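Local coordinates for Cwp19 (PDB 5OQ3), which probably hydrolyses glycosidic bonds through this TIM-barrel domain of a longer Clostridioides difficile S-layer-associated protein, and may also have N-acetylmuramoyl-L-alanine amidase activity, at residues 71-76 against 119-124; 185-190 against 240-245; 192-197 against 270-275; 247-252 against 264-269. One frame throughout, in Å; residues are numbered along the deposited sequence.

From the N terminus, the first of the four contacts closes the loop between 71-76 and 119-124, which pair as neighbouring barrel strands around a connection containing helix 104-114. Contact 2 follows in series, pairing the next strand, 186-189, with 241-244; the two contacts meet because 118-123 and 186-189 are themselves adjacent in the sheet. Contact 3 crosses contact 2: it joins the loops that follow strands 186-189 and 241-244. Contact 4 is nested inside contact 3 and starts just after contact 2 ends, folding 247-252 onto the start of helix 267-270. Contacts 3 and 4 touch through Ser267 OG with Ala273 O and Trp250 NE1 with Asp274 OD1.

Contact 1 of 4, residues 71-76 against 119-124; sequences VQVRPK and FHAWFN
Val71 donates its backbone N to His120 O at 3.0 Å, while its CG2 reaches CE2 of the Phe119 ring obliquely at 3.5 Å. Its own O accepts Trp122 N at 2.9 Å. Next comes Gln72, whose CG stands anti to the backbone N (chi1 -166°) and whose extended chain runs over one face of the Trp122 indole. CB lies 3.7 Å from the centroid of the six-membered ring of Trp122, a CH-pi contact, and the terminal amide continues the stack with its plane 17° from the ring. Ser33 and Val35 grip Gln72 OE1, and Asp190 holds Trp122 NE1, which should fix both partners of the stack. At Val73 the pairing slips in a beta bulge local to strand 68-74: Val73 N bonds to Trp122 O at 2.8 Å, and Arg74 N adds a weak bond to that same oxygen at 3.3 Å. Val73 CG2 covers a face of the Phe123 ring, 3.8 Å from its centroid. Arg74 then extends past this ring to place NE 2.8 Å from Asn124 O, a hydrogen bond in the guanidinium plane, while Asn124 N returns a bond to Arg74 O. Neighbouring parallel strands with Gln72 and Trp122 facing inward, and with Phe119 and Phe123 packed against helices 104-114 and 165-181 respectively, are characteristic of a TIM barrel wall.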
loop_
_atom_site.group_PDB
_atom_site.type_symbol
_atom_site.label_atom_id
_atom_site.label_comp_id
_atom_site.label_asym_id
_atom_site.label_seq_id
_atom_site.Cartn_x
_atom_site.Cartn_y
_atom_site.Cartn_z
ATOM N N VAL A 71 -0.563 1.015 -8.665
ATOM C CA VAL A 71 -1.822 0.374 -9.073
ATOM C C VAL A 71 -1.997 -0.936 -8.320
ATOM O O VAL A 71 -1.089 -1.763 -8.326
ATOM C CB VAL A 71 -1.807 0.132 -10.593
ATOM C CG1 VAL A 71 -3.113 -0.520 -11.022
ATOM C CG2 VAL A 71 -1.579 1.480 -11.323
ATOM N N GLN A 72 -3.137 -1.115 -7.672
ATOM C CA GLN A 72 -3.426 -2.257 -6.790
ATOM C C GLN A 72 -3.750 -3.491 -7.605
ATOM O O GLN A 72 -4.866 -3.686 -8.037
ATOM C CB GLN A 72 -4.583 -1.859 -5.862
ATOM C CG GLN A 72 -4.814 -2.770 -4.678
ATOM C CD GLN A 72 -5.876 -2.241 -3.764
ATOM O OE1 GLN A 72 -6.804 -1.563 -4.228
ATOM N NE2 GLN A 72 -5.786 -2.576 -2.469
ATOM N N VAL A 73 -2.719 -4.321 -7.806
ATOM C CA VAL A 73 -2.822 -5.532 -8.589
ATOM C C VAL A 73 -3.292 -6.748 -7.781
ATOM O O VAL A 73 -3.688 -7.746 -8.356
ATOM C CB VAL A 73 -1.522 -5.857 -9.344
ATOM C CG1 VAL A 73 -1.128 -4.718 -10.294
ATOM C CG2 VAL A 73 -0.358 -6.233 -8.443
ATOM N N ARG A 74 -3.175 -6.645 -6.449
ATOM C CA ARG A 74 -3.655 -7.684 -5.493
ATOM C C ARG A 74 -4.441 -6.995 -4.391
ATOM O O ARG A 74 -3.924 -6.782 -3.294
ATOM C CB ARG A 74 -2.480 -8.442 -4.895
ATOM C CG ARG A 74 -2.829 -9.523 -3.876
ATOM C CD ARG A 74 -1.570 -10.023 -3.212
ATOM N NE ARG A 74 -1.816 -10.922 -2.106
ATOM C CZ ARG A 74 -1.866 -12.245 -2.177
ATOM N NH1 ARG A 74 -1.761 -12.864 -3.325
ATOM N NH2 ARG A 74 -1.994 -12.958 -1.041
ATOM N N PRO A 75 -5.715 -6.668 -4.676
ATOM C CA PRO A 75 -6.532 -6.068 -3.639
ATOM C C PRO A 75 -7.055 -7.031 -2.603
ATOM O O PRO A 75 -7.330 -6.598 -1.477
ATOM C CB PRO A 75 -7.701 -5.479 -4.415
ATOM C CG PRO A 75 -7.817 -6.297 -5.644
ATOM C CD PRO A 75 -6.383 -6.589 -5.990
ATOM N N LYS A 76 -7.156 -8.322 -2.937
ATOM C CA LYS A 76 -7.882 -9.277 -2.081
ATOM C C LYS A 76 -7.475 -10.717 -2.414
ATOM O O LYS A 76 -8.269 -11.501 -2.948
ATOM C CB LYS A 76 -9.379 -9.052 -2.237
ATOM C CG LYS A 76 -10.238 -9.844 -1.287
ATOM C CD LYS A 76 -11.694 -9.647 -1.661
ATOM C CE LYS A 76 -12.527 -10.748 -1.068
ATOM N NZ LYS A 76 -13.823 -10.858 -1.764
ATOM N N PHE A 119 5.517 2.748 -13.033
ATOM C CA PHE A 119 4.434 1.872 -12.621
ATOM C C PHE A 119 4.912 1.054 -11.430
ATOM O O PHE A 119 5.851 0.256 -11.534
ATOM C CB PHE A 119 4.049 0.930 -13.764
ATOM C CG PHE A 119 2.838 0.104 -13.452
ATOM C CD1 PHE A 119 2.944 -1.058 -12.706
ATOM C CD2 PHE A 119 1.575 0.499 -13.904
ATOM C CE1 PHE A 119 1.840 -1.806 -12.406
ATOM C CE2 PHE A 119 0.458 -0.267 -13.606
ATOM C CZ PHE A 119 0.601 -1.421 -12.869
ATOM N N HIS A 120 4.280 1.218 -10.289
ATOM C CA HIS A 120 4.531 0.402 -9.091
ATOM C C HIS A 120 3.314 -0.504 -8.881
ATOM O O HIS A 120 2.195 -0.047 -8.772
ATOM C CB HIS A 120 4.770 1.235 -7.844
ATOM C CG HIS A 120 6.042 2.020 -7.877
ATOM N ND1 HIS A 120 6.668 2.451 -6.727
ATOM C CD2 HIS A 120 6.829 2.430 -8.907
ATOM C CE1 HIS A 120 7.764 3.107 -7.055
ATOM N NE2 HIS A 120 7.884 3.120 -8.364
ATOM N N ALA A 121 3.548 -1.808 -8.841
ATOM C CA ALA A 121 2.525 -2.813 -8.561
ATOM C C ALA A 121 2.295 -2.905 -7.065
ATOM O O ALA A 121 3.227 -3.231 -6.308
ATOM C CB ALA A 121 2.968 -4.159 -9.114
ATOM N N TRP A 122 1.055 -2.613 -6.646
ATOM C CA TRP A 122 0.669 -2.600 -5.264
ATOM C C TRP A 122 -0.068 -3.907 -4.895
ATOM O O TRP A 122 -1.039 -4.296 -5.547
ATOM C CB TRP A 122 -0.142 -1.343 -5.011
ATOM C CG TRP A 122 -1.063 -1.225 -3.853
ATOM C CD1 TRP A 122 -1.029 -1.917 -2.658
ATOM C CD2 TRP A 122 -2.121 -0.281 -3.732
ATOM N NE1 TRP A 122 -2.043 -1.491 -1.852
ATOM C CE2 TRP A 122 -2.732 -0.503 -2.487
ATOM C CE3 TRP A 122 -2.657 0.696 -4.574
ATOM C CZ2 TRP A 122 -3.830 0.253 -2.033
ATOM C CZ3 TRP A 122 -3.762 1.425 -4.144
ATOM C CH2 TRP A 122 -4.330 1.197 -2.886
ATOM N N PHE A 123 0.417 -4.507 -3.822
ATOM C CA PHE A 123 -0.106 -5.763 -3.279
ATOM C C PHE A 123 -0.560 -5.582 -1.827
ATOM O O PHE A 123 0.117 -4.904 -1.029
ATOM C CB PHE A 123 0.986 -6.836 -3.278
ATOM C CG PHE A 123 1.580 -7.135 -4.620
ATOM C CD1 PHE A 123 2.621 -6.358 -5.161
ATOM C CD2 PHE A 123 1.214 -8.280 -5.305
ATOM C CE1 PHE A 123 3.175 -6.658 -6.376
ATOM C CE2 PHE A 123 1.765 -8.572 -6.532
ATOM C CZ PHE A 123 2.775 -7.778 -7.064
ATOM N N ASN A 124 -1.661 -6.252 -1.462
ATOM C CA ASN A 124 -2.051 -6.430 -0.062
ATOM C C ASN A 124 -1.619 -7.863 0.323
ATOM O O ASN A 124 -2.122 -8.814 -0.252
ATOM C CB ASN A 124 -3.543 -6.180 0.104
ATOM C CG ASN A 124 -4.000 -6.362 1.534
ATOM O OD1 ASN A 124 -3.613 -7.333 2.204
ATOM N ND2 ASN A 124 -4.889 -5.454 1.995
#

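Contact 2 of 4, residues 185-190 against 240-245; sequences DGVHFD and VVFGVS
The Phe189 ring receives the edge of Phe242 on one face, a T-shaped pair with ring centroids 5.3 Å apart and planes at 87°. Phe242 CE1 sits over the middle of the Phe189 ring. The two rings come from different rotamers: CG of Phe242 is anti to the backbone N (chi1 178°), whereas CG of Phe189 lies beside its own N (chi1 -67°). Val187 packs against Phe242, its CG1 3.8 Å from Phe242 CD1. The other flat group, the His188 imidazole, points from the reverse side of the sheet. Ser245 CB approaches it obliquely, 3.7 Å from His188 NE2, while Tyr286 engages His188 ND1 and the Trp122 ring meets the imidazole edge-to-face. Ser245 OG itself turns to Val288 and Gln290.

Between these two layers runs the backbone pairing. Val187 N bonds to Val241 O at 2.8 Å, and Val187 O accepts Gly243 N at 2.9 Å. Phe189 continues the pattern, with N to Gly243 O and O to Ser245 N, the latter at 2.8 Å. A longer bond of 3.2 Å from Val241 N to Asp185 O begins the series. Helix 214-236, which lies between the strands in sequence, packs on Val187 and Phe242 from outside. The result is a beta-alpha-beta unit of the TIM barrel, with Val187, Phe189 and Phe242 turned to the surrounding helices and His188 and Val241 to the other, inner face.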
loop_
_atom_site.group_PDB
_atom_site.type_symbol
_atom_site.label_atom_id
_atom_site.label_comp_id
_atom_site.label_asym_id
_atom_site.label_seq_id
_atom_site.Cartn_x
_atom_site.Cartn_y
_atom_site.Cartn_z
ATOM N N ASP A 185 8.146 -1.144 -12.494
ATOM C CA ASP A 185 9.269 -0.333 -11.974
ATOM C C ASP A 185 9.440 -0.436 -10.457
ATOM O O ASP A 185 10.521 -0.190 -9.922
ATOM C CB ASP A 185 9.047 1.135 -12.342
ATOM C CG ASP A 185 8.861 1.303 -13.808
ATOM O OD1 ASP A 185 9.824 1.022 -14.555
ATOM O OD2 ASP A 185 7.765 1.652 -14.283
ATOM N N GLY A 186 8.373 -0.870 -9.774
ATOM C CA GLY A 186 8.364 -0.983 -8.310
ATOM C C GLY A 186 7.342 -1.983 -7.830
ATOM O O GLY A 186 6.377 -2.294 -8.550
ATOM N N VAL A 187 7.566 -2.450 -6.611
ATOM C CA VAL A 187 6.599 -3.263 -5.832
ATOM C C VAL A 187 6.282 -2.454 -4.574
ATOM O O VAL A 187 7.196 -1.935 -3.938
ATOM C CB VAL A 187 7.239 -4.645 -5.484
ATOM C CG1 VAL A 187 6.376 -5.399 -4.479
ATOM C CG2 VAL A 187 7.547 -5.440 -6.751
ATOM N N HIS A 188 4.990 -2.368 -4.255
ATOM C CA HIS A 188 4.496 -1.539 -3.186
ATOM C C HIS A 188 3.534 -2.334 -2.293
ATOM O O HIS A 188 2.619 -3.006 -2.823
ATOM C CB HIS A 188 3.727 -0.389 -3.812
ATOM C CG HIS A 188 3.156 0.622 -2.858
ATOM N ND1 HIS A 188 3.814 1.794 -2.561
ATOM C CD2 HIS A 188 1.968 0.678 -2.228
ATOM C CE1 HIS A 188 3.057 2.521 -1.755
ATOM N NE2 HIS A 188 1.934 1.868 -1.533
ATOM N N PHE A 189 3.718 -2.264 -0.971
ATOM C CA PHE A 189 2.698 -2.730 -0.009
ATOM C C PHE A 189 2.140 -1.504 0.696
ATOM O O PHE A 189 2.894 -0.583 1.013
ATOM C CB PHE A 189 3.288 -3.667 1.086
ATOM C CG PHE A 189 3.795 -5.016 0.605
ATOM C CD1 PHE A 189 3.669 -5.500 -0.709
ATOM C CD2 PHE A 189 4.365 -5.846 1.528
ATOM C CE1 PHE A 189 4.149 -6.756 -1.072
ATOM C CE2 PHE A 189 4.805 -7.106 1.177
ATOM C CZ PHE A 189 4.703 -7.552 -0.106
ATOM N N ASP A 190 0.832 -1.529 0.965
ATOM C CA ASP A 190 0.221 -0.493 1.779
ATOM C C ASP A 190 0.229 -0.896 3.250
ATOM O O ASP A 190 1.158 -1.595 3.704
ATOM C CB ASP A 190 -1.139 -0.048 1.225
ATOM C CG ASP A 190 -2.192 -1.127 1.235
ATOM O OD1 ASP A 190 -1.852 -2.289 0.903
ATOM O OD2 ASP A 190 -3.392 -0.815 1.443
ATOM N N VAL A 240 14.469 -2.730 -9.779
ATOM C CA VAL A 240 13.076 -2.563 -9.338
ATOM C C VAL A 240 13.082 -2.257 -7.871
ATOM O O VAL A 240 13.737 -2.933 -7.079
ATOM C CB VAL A 240 12.275 -3.854 -9.614
ATOM C CG1 VAL A 240 10.919 -3.806 -8.937
ATOM C CG2 VAL A 240 12.093 -4.001 -11.121
ATOM N N VAL A 241 12.354 -1.200 -7.513
ATOM C CA VAL A 241 12.310 -0.718 -6.100
ATOM C C VAL A 241 11.196 -1.412 -5.310
ATOM O O VAL A 241 10.187 -1.827 -5.873
ATOM C CB VAL A 241 12.190 0.806 -6.026
ATOM C CG1 VAL A 241 13.375 1.437 -6.722
ATOM C CG2 VAL A 241 10.889 1.360 -6.627
ATOM N N PHE A 242 11.387 -1.474 -4.013
ATOM C CA PHE A 242 10.399 -2.029 -3.094
ATOM C C PHE A 242 10.103 -1.000 -2.010
ATOM O O PHE A 242 11.023 -0.496 -1.329
ATOM C CB PHE A 242 10.965 -3.304 -2.459
ATOM C CG PHE A 242 10.060 -3.941 -1.462
ATOM C CD1 PHE A 242 8.737 -4.220 -1.754
ATOM C CD2 PHE A 242 10.513 -4.268 -0.198
ATOM C CE1 PHE A 242 7.894 -4.786 -0.809
ATOM C CE2 PHE A 242 9.691 -4.866 0.719
ATOM C CZ PHE A 242 8.382 -5.117 0.436
ATOM N N GLY A 243 8.830 -0.714 -1.829
ATOM C CA GLY A 243 8.440 0.228 -0.795
ATOM C C GLY A 243 7.161 -0.154 -0.097
ATOM O O GLY A 243 6.361 -0.950 -0.589
ATOM N N VAL A 244 6.982 0.486 1.073
ATOM C CA VAL A 244 5.822 0.229 1.897
ATOM C C VAL A 244 5.282 1.553 2.378
ATOM O O VAL A 244 6.024 2.468 2.738
ATOM C CB VAL A 244 6.219 -0.672 3.131
ATOM C CG1 VAL A 244 5.038 -0.940 4.033
ATOM C CG2 VAL A 244 6.864 -1.953 2.663
ATOM N N SER A 245 3.946 1.592 2.434
ATOM C CA SER A 245 3.221 2.724 2.956
ATOM C C SER A 245 2.484 2.344 4.244
ATOM O O SER A 245 1.358 1.829 4.188
ATOM C CB SER A 245 2.222 3.249 1.926
ATOM O OG SER A 245 1.487 4.359 2.361
#

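Contact 3 of 4, residues 192-197 against 270-275; sequences YFYPGV and GTYADT
Tyr194 and Tyr272 are brought together by similar first torsions: in each, CG is anti to the residue's carbonyl carbon, with chi1 at -80° and -54°. The rings form a T-shaped pair, the edge of Tyr272 directed at the face of Tyr194, with centroids 5.4 Å apart and planes at 83°. Tyr194 CB lies in the plane of the Tyr272 ring at its rim, 3.7 Å from CD2. Farther along the same ring, Tyr272 OH donates a short 2.6 Å bond to Val197 O, arriving in the carbonyl plane on a lone pair. The aromatic ring is thus held near its base by packing and at its end by this bond. Tyr194 OH has its partner in Asn221 of helix 214-236.

A backbone bond joins the loops closer to the barrel, Tyr194 N to Thr271 O at 3.1 Å in the conformer of Thr271 modelled here. Phe193 CB also leans on that oxygen, and its CD2 touches Ala273 CB at 3.8 Å. The same ring reaches Val222 and Trp278. What meets here are loops that follow two neighbouring strands, at the C-terminal end of the barrel, the end where TIM-barrel enzymes carry their active sites.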
loop_
_atom_site.group_PDB
_atom_site.type_symbol
_atom_site.label_atom_id
_atom_site.label_comp_id
_atom_site.label_asym_id
_atom_site.label_seq_id
_atom_site.Cartn_x
_atom_site.Cartn_y
_atom_site.Cartn_z
ATOM N N TYR A 192 -1.625 -2.560 5.661
ATOM C CA TYR A 192 -2.304 -3.635 6.369
ATOM C C TYR A 192 -1.341 -4.784 6.645
ATOM O O TYR A 192 -0.750 -5.364 5.727
ATOM C CB TYR A 192 -3.554 -4.124 5.646
ATOM C CG TYR A 192 -4.579 -3.053 5.409
ATOM C CD1 TYR A 192 -5.397 -2.611 6.444
ATOM C CD2 TYR A 192 -4.729 -2.463 4.157
ATOM C CE1 TYR A 192 -6.337 -1.623 6.233
ATOM C CE2 TYR A 192 -5.677 -1.465 3.941
ATOM C CZ TYR A 192 -6.477 -1.074 4.975
ATOM O OH TYR A 192 -7.398 -0.088 4.755
ATOM N N PHE A 193 -1.218 -5.101 7.932
ATOM C CA PHE A 193 -0.375 -6.159 8.368
ATOM C C PHE A 193 -1.206 -7.077 9.269
ATOM O O PHE A 193 -2.203 -7.610 8.797
ATOM C CB PHE A 193 0.922 -5.585 8.991
ATOM C CG PHE A 193 1.734 -4.839 8.006
ATOM C CD1 PHE A 193 2.542 -5.527 7.138
ATOM C CD2 PHE A 193 1.560 -3.465 7.843
ATOM C CE1 PHE A 193 3.259 -4.876 6.196
ATOM C CE2 PHE A 193 2.274 -2.811 6.889
ATOM C CZ PHE A 193 3.126 -3.509 6.061
ATOM N N TYR A 194 -0.911 -7.192 10.554
ATOM C CA TYR A 194 -1.811 -7.920 11.434
ATOM C C TYR A 194 -3.043 -7.049 11.615
ATOM O O TYR A 194 -2.924 -5.823 11.658
ATOM C CB TYR A 194 -1.163 -8.183 12.804
ATOM C CG TYR A 194 -0.211 -9.334 12.853
ATOM C CD1 TYR A 194 1.118 -9.176 12.506
ATOM C CD2 TYR A 194 -0.633 -10.594 13.306
ATOM C CE1 TYR A 194 2.021 -10.248 12.579
ATOM C CE2 TYR A 194 0.253 -11.665 13.395
ATOM C CZ TYR A 194 1.562 -11.489 12.990
ATOM O OH TYR A 194 2.412 -12.555 13.060
ATOM N N PRO A 195 -4.248 -7.673 11.714
ATOM C CA PRO A 195 -5.451 -6.858 11.790
ATOM C C PRO A 195 -5.776 -6.369 13.158
ATOM O O PRO A 195 -6.714 -5.633 13.315
ATOM C CB PRO A 195 -6.538 -7.829 11.349
ATOM C CG PRO A 195 -6.011 -9.192 11.748
ATOM C CD PRO A 195 -4.553 -9.112 11.470
ATOM N N GLY A 196 -5.081 -6.789 14.185
ATOM C CA GLY A 196 -5.374 -6.192 15.467
ATOM C C GLY A 196 -4.478 -6.746 16.475
ATOM O O GLY A 196 -3.665 -7.649 16.186
ATOM N N VAL A 197 -4.596 -6.167 17.653
ATOM C CA VAL A 197 -3.715 -6.472 18.748
ATOM C C VAL A 197 -3.729 -7.968 18.943
ATOM O O VAL A 197 -2.662 -8.538 19.088
ATOM C CB VAL A 197 -4.018 -5.696 20.054
ATOM C CG1 VAL A 197 -3.864 -4.186 19.841
ATOM C CG2 VAL A 197 -5.394 -6.028 20.621
ATOM N N GLY A 270 -0.616 -1.697 17.074
ATOM C CA GLY A 270 -1.938 -2.046 16.579
ATOM C C GLY A 270 -1.964 -3.012 15.414
ATOM O O GLY A 270 -2.944 -3.706 15.234
ATOM N N THR A 271 -0.897 -3.042 14.609
ATOM C CA THR A 271 -0.774 -3.971 13.456
ATOM C C THR A 271 0.601 -4.627 13.325
ATOM O O THR A 271 0.830 -5.401 12.412
ATOM C CB THR A 271 -1.204 -3.322 12.109
ATOM O OG1 THR A 271 -0.179 -2.517 11.546
ATOM C CG2 THR A 271 -2.386 -2.425 12.271
ATOM N N TYR A 272 1.493 -4.355 14.267
ATOM C CA TYR A 272 2.854 -4.945 14.337
ATOM C C TYR A 272 3.717 -4.547 13.172
ATOM O O TYR A 272 4.494 -5.356 12.675
ATOM C CB TYR A 272 2.842 -6.488 14.633
ATOM C CG TYR A 272 2.038 -6.774 15.883
ATOM C CD1 TYR A 272 2.558 -6.530 17.162
ATOM C CD2 TYR A 272 0.732 -7.249 15.806
ATOM C CE1 TYR A 272 1.788 -6.755 18.304
ATOM C CE2 TYR A 272 -0.031 -7.465 16.961
ATOM C CZ TYR A 272 0.497 -7.252 18.196
ATOM O OH TYR A 272 -0.321 -7.442 19.291
ATOM N N ALA A 273 3.594 -3.295 12.762
ATOM C CA ALA A 273 4.328 -2.700 11.678
ATOM C C ALA A 273 5.372 -1.775 12.280
ATOM O O ALA A 273 5.096 -0.649 12.637
ATOM C CB ALA A 273 3.384 -1.957 10.752
ATOM N N ASP A 274 6.568 -2.275 12.406
ATOM C CA ASP A 274 7.687 -1.632 13.085
ATOM C C ASP A 274 8.503 -0.873 12.038
ATOM O O ASP A 274 9.595 -1.285 11.638
ATOM C CB ASP A 274 8.525 -2.631 13.848
ATOM C CG ASP A 274 9.556 -1.973 14.743
ATOM O OD1 ASP A 274 9.735 -0.722 14.683
ATOM O OD2 ASP A 274 10.191 -2.736 15.509
ATOM N N THR A 275 7.961 0.243 11.597
ATOM C CA THR A 275 8.548 0.966 10.452
ATOM C C THR A 275 9.976 1.378 10.757
ATOM O O THR A 275 10.806 1.353 9.865
ATOM C CB THR A 275 7.703 2.188 10.144
ATOM O OG1 THR A 275 6.340 1.780 10.138
ATOM C CG2 THR A 275 8.115 2.792 8.818
#

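Contact 4 of 4, residues 247-252 against 264-269; sequences AGIWRN and GNESYV
The start of helix 267-270 is received by the loop that leaves barrel strand 241-244, with Ile249 and Trp250 offering carbonyl groups to its first amides. Ser267 N bonds to Ile249 O at 2.9 Å, and Tyr268 N to Trp250 O at 3.1 Å. Two backbone N-H groups that a helix start cannot pair within itself are thereby satisfied from a different part of the chain.

Glu266 occupies the N-cap position, and its side chain turns back to the loop. Asn252 N reaches OE2 of Glu266 on the anti side of the carboxylate, 2.8 Å away, and Ser255 binds that same oxygen. Asn252 ND2 donates a 2.8 Å hydrogen bond to Gly264 O, in both the carbonyl plane and its own amide plane; the Asn252 amide stacks nearly parallel on the Glu266 carboxylate. The contact lies in the long connection between barrel strand 241-244 and the next strand, 286-287, at the C-terminal end of the TIM barrel.

Tyr268 is flanked by two side chains of the loop. A bend at chi3 (80°) lays the Arg251 guanidinium on one face of the ring, centres 4.1 Å apart and planes at 12°, a stack with off-centre cation-pi character. The Tyr268 edge is meanwhile directed at the Trp250 face, an offset edge-to-face pair at 75°, with Tyr268 CD1 3.7 Å from Trp250 NE1. That nitrogen bonds to Asp274. One water bridges Ile249 O (2.8 Å) and Asn265 O, another Ala247 O and Ser267 OG.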
loop_
_atom_site.group_PDB
_atom_site.type_symbol
_atom_site.label_atom_id
_atom_site.label_comp_id
_atom_site.label_asym_id
_atom_site.label_seq_id
_atom_site.Cartn_x
_atom_site.Cartn_y
_atom_site.Cartn_z
ATOM N N ALA A 247 0.859 3.180 8.198
ATOM C CA ALA A 247 0.118 4.241 8.865
ATOM C C ALA A 247 1.105 5.337 9.368
ATOM O O ALA A 247 2.306 5.106 9.575
ATOM C CB ALA A 247 -0.664 3.667 10.020
ATOM N N GLY A 248 0.557 6.522 9.575
ATOM C CA GLY A 248 1.361 7.709 9.789
ATOM C C GLY A 248 2.008 7.899 11.158
ATOM O O GLY A 248 2.904 8.749 11.298
ATOM N N ILE A 249 1.550 7.145 12.155
ATOM C CA ILE A 249 2.159 7.146 13.476
ATOM C C ILE A 249 2.763 5.740 13.724
ATOM O O ILE A 249 2.080 4.712 13.611
ATOM C CB ILE A 249 1.154 7.516 14.586
ATOM C CG1 ILE A 249 0.737 8.986 14.440
ATOM C CG2 ILE A 249 1.744 7.253 15.973
ATOM C CD1 ILE A 249 -0.459 9.360 15.275
ATOM N N TRP A 250 4.045 5.733 14.078
ATOM C CA TRP A 250 4.791 4.536 14.447
ATOM C C TRP A 250 4.595 4.234 15.946
ATOM O O TRP A 250 3.940 3.232 16.294
ATOM C CB TRP A 250 6.255 4.729 14.078
ATOM C CG TRP A 250 7.152 3.669 14.601
ATOM C CD1 TRP A 250 7.254 2.366 14.153
ATOM C CD2 TRP A 250 8.088 3.794 15.682
ATOM N NE1 TRP A 250 8.205 1.693 14.894
ATOM C CE2 TRP A 250 8.702 2.529 15.859
ATOM C CE3 TRP A 250 8.405 4.822 16.571
ATOM C CZ2 TRP A 250 9.643 2.286 16.859
ATOM C CZ3 TRP A 250 9.400 4.577 17.535
ATOM C CH2 TRP A 250 9.971 3.334 17.672
ATOM N N ARG A 251 5.046 5.167 16.795
ATOM C CA ARG A 251 4.751 5.123 18.238
ATOM C C ARG A 251 4.594 6.576 18.692
ATOM O O ARG A 251 5.346 7.448 18.258
ATOM C CB ARG A 251 5.864 4.492 19.093
ATOM C CG ARG A 251 6.170 3.071 18.742
ATOM C CD ARG A 251 7.146 2.438 19.706
ATOM N NE ARG A 251 6.494 2.015 20.926
ATOM C CZ ARG A 251 7.100 1.355 21.907
ATOM N NH1 ARG A 251 6.391 0.933 22.930
ATOM N NH2 ARG A 251 8.407 1.149 21.879
ATOM N N ASN A 252 3.651 6.811 19.607
ATOM C CA ASN A 252 3.552 8.078 20.268
ATOM C C ASN A 252 4.681 8.248 21.318
ATOM O O ASN A 252 5.171 7.271 21.909
ATOM C CB ASN A 252 2.195 8.205 20.948
ATOM C CG ASN A 252 1.029 8.054 19.995
ATOM O OD1 ASN A 252 1.006 8.673 18.930
ATOM N ND2 ASN A 252 0.020 7.268 20.397
ATOM N N GLY A 264 -3.324 8.670 19.789
ATOM C CA GLY A 264 -4.034 7.766 18.855
ATOM C C GLY A 264 -3.202 6.618 18.287
ATOM O O GLY A 264 -2.109 6.347 18.753
ATOM N N ASN A 265 -3.723 5.995 17.238
ATOM C CA ASN A 265 -3.300 4.646 16.879
ATOM C C ASN A 265 -1.875 4.578 16.360
ATOM O O ASN A 265 -1.456 5.374 15.537
ATOM C CB ASN A 265 -4.295 3.989 15.909
ATOM C CG ASN A 265 -5.580 3.535 16.602
ATOM O OD1 ASN A 265 -5.702 3.594 17.825
ATOM N ND2 ASN A 265 -6.534 3.068 15.822
ATOM N N GLU A 266 -1.153 3.596 16.884
ATOM C CA GLU A 266 0.240 3.368 16.596
ATOM C C GLU A 266 0.426 2.106 15.781
ATOM O O GLU A 266 -0.060 1.052 16.150
ATOM C CB GLU A 266 0.953 3.182 17.933
ATOM C CG GLU A 266 0.917 4.395 18.837
ATOM C CD GLU A 266 1.327 4.076 20.268
ATOM O OE1 GLU A 266 0.595 3.328 20.932
ATOM O OE2 GLU A 266 2.348 4.580 20.719
ATOM N N SER A 267 1.178 2.217 14.686
ATOM C CA SER A 267 1.424 1.044 13.833
ATOM C C SER A 267 2.236 -0.053 14.510
ATOM O O SER A 267 1.996 -1.246 14.250
ATOM C CB SER A 267 2.077 1.427 12.515
ATOM O OG SER A 267 3.470 1.679 12.638
ATOM N N TYR A 268 3.106 0.329 15.446
ATOM C CA TYR A 268 3.969 -0.612 16.155
ATOM C C TYR A 268 3.153 -1.652 16.953
ATOM O O TYR A 268 3.576 -2.791 17.053
ATOM C CB TYR A 268 4.874 0.206 17.070
ATOM C CG TYR A 268 5.863 -0.534 17.899
ATOM C CD1 TYR A 268 7.137 -0.797 17.404
ATOM C CD2 TYR A 268 5.583 -0.893 19.202
ATOM C CE1 TYR A 268 8.093 -1.407 18.190
ATOM C CE2 TYR A 268 6.520 -1.543 19.958
ATOM C CZ TYR A 268 7.776 -1.793 19.457
ATOM O OH TYR A 268 8.712 -2.400 20.257
ATOM N N VAL A 269 2.059 -1.166 17.551
ATOM C CA VAL A 269 1.258 -1.819 18.591
ATOM C C VAL A 269 0.016 -2.447 17.966
ATOM O O VAL A 269 -0.385 -3.570 18.306
ATOM C CB VAL A 269 0.775 -0.736 19.627
ATOM C CG1 VAL A 269 -0.089 -1.320 20.744
ATOM C CG2 VAL A 269 1.964 -0.007 20.228
HETATM O O HOH W 1 4.429 3.679 10.917
HETATM O O HOH W 2 -0.688 4.817 13.087
HETATM O O HOH W 3 -0.285 5.698 22.910
#